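Local coordinates for protein epidermin decarboxylase (Staphylococcus epidermidis, PDB 1G63) that uses FMN to decarboxylate oxidatively the C-terminal cysteine residue of the epidermin precursor peptide, leaving a carbon-carbon double bond, at residues K4-A9 against E75-L80. Residues are numbered along the deposited sequence; the frame is centred on the assembly and turned at random.
Sequences KLLICA and EYILVL
L6 and C8 give their N-H groups to segment 75-80 and take amide protons back through their carbonyls, the alternating ladder of two parallel strands. L6 N reaches Y76 O at 2.9 Å. L78 N answers to L6 O at 2.8 Å in a nearly straight bond. C8 N to L78 O follows at 2.6 Å. At the entry to the ladder K4 O is shared, bound by E75 N at 2.9 Å and more weakly by Y76 N. The far end is distorted: L80 N approaches C8 O at 3.0 Å from well above the carbonyl plane. The N-H...O angle falls to 131° there, where the chain turns a corner at L80.

On the face carrying L5, Y76, I7 and L78, the leucine side chains of L5 and L78 cross at about a right angle, with L5 CD1 against L78 CD1 at 3.6 Å. L5 CG lies anti to the backbone N (chi1 178°), which brings CD1 against both L78 and the CB of Y76, while CD2 reaches L78 alone. Further along, I7 CG2 rests on the carbonyl oxygen of L80. On the other face C8 SG leans back to I77 CG2 at 4.0 Å, a looser apolar contact.

These are the two central strands of the Rossmann-like sheet, and their C-terminal ends run toward the bound FMN. Strand 32-36 pairs with the other edge of 5-9, away from 76-82, through L5, I7 and A9; strand 110-114 flanks 76-82, and helix 18-25 packs over I7 and L80.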
loop_
_atom_site.group_PDB
_atom_site.type_symbol
_atom_site.label_atom_id
_atom_site.label_comp_id
_atom_site.label_asym_id
_atom_site.label_seq_id
_atom_site.Cartn_x
_atom_site.Cartn_y
_atom_site.Cartn_z
ATOM N N LYS B 4 -32.890 4.691 -26.307
ATOM C CA LYS B 4 -31.862 4.227 -25.385
ATOM C C LYS B 4 -32.235 3.049 -24.484
ATOM O O LYS B 4 -33.273 3.036 -23.829
ATOM C CB LYS B 4 -31.361 5.409 -24.550
ATOM C CG LYS B 4 -30.714 6.492 -25.397
ATOM C CD LYS B 4 -30.262 7.668 -24.566
ATOM C CE LYS B 4 -29.713 8.765 -25.457
ATOM N NZ LYS B 4 -29.307 9.968 -24.681
ATOM N N LEU B 5 -31.357 2.054 -24.473
ATOM C CA LEU B 5 -31.543 0.851 -23.679
ATOM C C LEU B 5 -30.372 0.626 -22.717
ATOM O O LEU B 5 -29.204 0.741 -23.098
ATOM C CB LEU B 5 -31.707 -0.359 -24.604
ATOM C CG LEU B 5 -31.880 -1.742 -23.959
ATOM C CD1 LEU B 5 -32.694 -2.626 -24.875
ATOM C CD2 LEU B 5 -30.531 -2.371 -23.665
ATOM N N LEU B 6 -30.697 0.310 -21.468
ATOM C CA LEU B 6 -29.684 0.060 -20.450
ATOM C C LEU B 6 -29.661 -1.403 -20.034
ATOM O O LEU B 6 -30.707 -1.996 -19.766
ATOM C CB LEU B 6 -29.940 0.923 -19.212
ATOM C CG LEU B 6 -29.100 0.606 -17.967
ATOM C CD1 LEU B 6 -27.615 0.730 -18.286
ATOM C CD2 LEU B 6 -29.482 1.542 -16.833
ATOM N N ILE B 7 -28.468 -1.988 -20.002
ATOM C CA ILE B 7 -28.322 -3.372 -19.580
ATOM C C ILE B 7 -27.733 -3.373 -18.177
ATOM O O ILE B 7 -26.695 -2.761 -17.929
ATOM C CB ILE B 7 -27.354 -4.176 -20.474
ATOM C CG1 ILE B 7 -27.950 -4.376 -21.865
ATOM C CG2 ILE B 7 -27.051 -5.539 -19.821
ATOM C CD1 ILE B 7 -27.013 -5.105 -22.815
ATOM N N CYS B 8 -28.412 -4.044 -17.258
ATOM C CA CYS B 8 -27.926 -4.172 -15.891
ATOM C C CYS B 8 -27.468 -5.623 -15.783
ATOM O O CYS B 8 -28.293 -6.532 -15.713
ATOM C CB CYS B 8 -29.046 -3.875 -14.884
ATOM S SG CYS B 8 -29.478 -2.102 -14.782
ATOM N N ALA B 9 -26.155 -5.833 -15.807
ATOM C CA ALA B 9 -25.578 -7.175 -15.737
ATOM C C ALA B 9 -25.180 -7.576 -14.316
ATOM O O ALA B 9 -24.567 -6.801 -13.582
ATOM C CB ALA B 9 -24.373 -7.271 -16.665
ATOM N N GLU B 75 -35.315 4.210 -22.134
ATOM C CA GLU B 75 -36.689 3.797 -22.357
ATOM C C GLU B 75 -36.863 2.347 -21.917
ATOM O O GLU B 75 -37.949 1.932 -21.524
ATOM C CB GLU B 75 -37.051 3.955 -23.838
ATOM C CG GLU B 75 -37.282 5.408 -24.263
ATOM C CD GLU B 75 -37.619 5.544 -25.747
ATOM O OE1 GLU B 75 -38.570 4.879 -26.217
ATOM O OE2 GLU B 75 -36.930 6.318 -26.447
ATOM N N TYR B 76 -35.781 1.583 -21.980
ATOM C CA TYR B 76 -35.814 0.186 -21.577
ATOM C C TYR B 76 -34.641 -0.136 -20.661
ATOM O O TYR B 76 -33.515 0.299 -20.895
ATOM C CB TYR B 76 -35.748 -0.734 -22.798
ATOM C CG TYR B 76 -36.617 -0.304 -23.949
ATOM C CD1 TYR B 76 -36.204 0.702 -24.817
ATOM C CD2 TYR B 76 -37.859 -0.899 -24.174
ATOM C CE1 TYR B 76 -37.001 1.107 -25.882
ATOM C CE2 TYR B 76 -38.666 -0.505 -25.235
ATOM C CZ TYR B 76 -38.231 0.501 -26.088
ATOM O OH TYR B 76 -39.021 0.907 -27.150
ATOM N N ILE B 77 -34.917 -0.901 -19.615
ATOM C CA ILE B 77 -33.894 -1.314 -18.671
ATOM C C ILE B 77 -33.985 -2.826 -18.530
ATOM O O ILE B 77 -34.986 -3.358 -18.055
ATOM C CB ILE B 77 -34.094 -0.652 -17.294
ATOM C CG1 ILE B 77 -34.016 0.866 -17.441
ATOM C CG2 ILE B 77 -33.025 -1.143 -16.318
ATOM C CD1 ILE B 77 -34.265 1.627 -16.155
ATOM N N LEU B 78 -32.937 -3.514 -18.966
ATOM C CA LEU B 78 -32.890 -4.963 -18.901
ATOM C C LEU B 78 -31.890 -5.420 -17.856
ATOM O O LEU B 78 -30.810 -4.848 -17.722
ATOM C CB LEU B 78 -32.450 -5.556 -20.249
ATOM C CG LEU B 78 -33.330 -5.504 -21.498
ATOM C CD1 LEU B 78 -33.779 -4.079 -21.798
ATOM C CD2 LEU B 78 -32.543 -6.077 -22.655
ATOM N N VAL B 79 -32.251 -6.443 -17.100
ATOM C CA VAL B 79 -31.321 -6.997 -16.144
ATOM C C VAL B 79 -30.985 -8.322 -16.832
ATOM O O VAL B 79 -31.755 -9.285 -16.806
ATOM C CB VAL B 79 -31.959 -7.176 -14.752
ATOM C CG1 VAL B 79 -33.241 -7.922 -14.871
ATOM C CG2 VAL B 79 -30.988 -7.900 -13.823
ATOM N N LEU B 80 -29.829 -8.328 -17.486
ATOM C CA LEU B 80 -29.376 -9.458 -18.276
ATOM C C LEU B 80 -27.860 -9.644 -18.171
ATOM O O LEU B 80 -27.102 -8.757 -18.542
ATOM C CB LEU B 80 -29.770 -9.200 -19.739
ATOM C CG LEU B 80 -29.288 -10.085 -20.883
ATOM C CD1 LEU B 80 -29.964 -11.439 -20.828
ATOM C CD2 LEU B 80 -29.601 -9.394 -22.199
#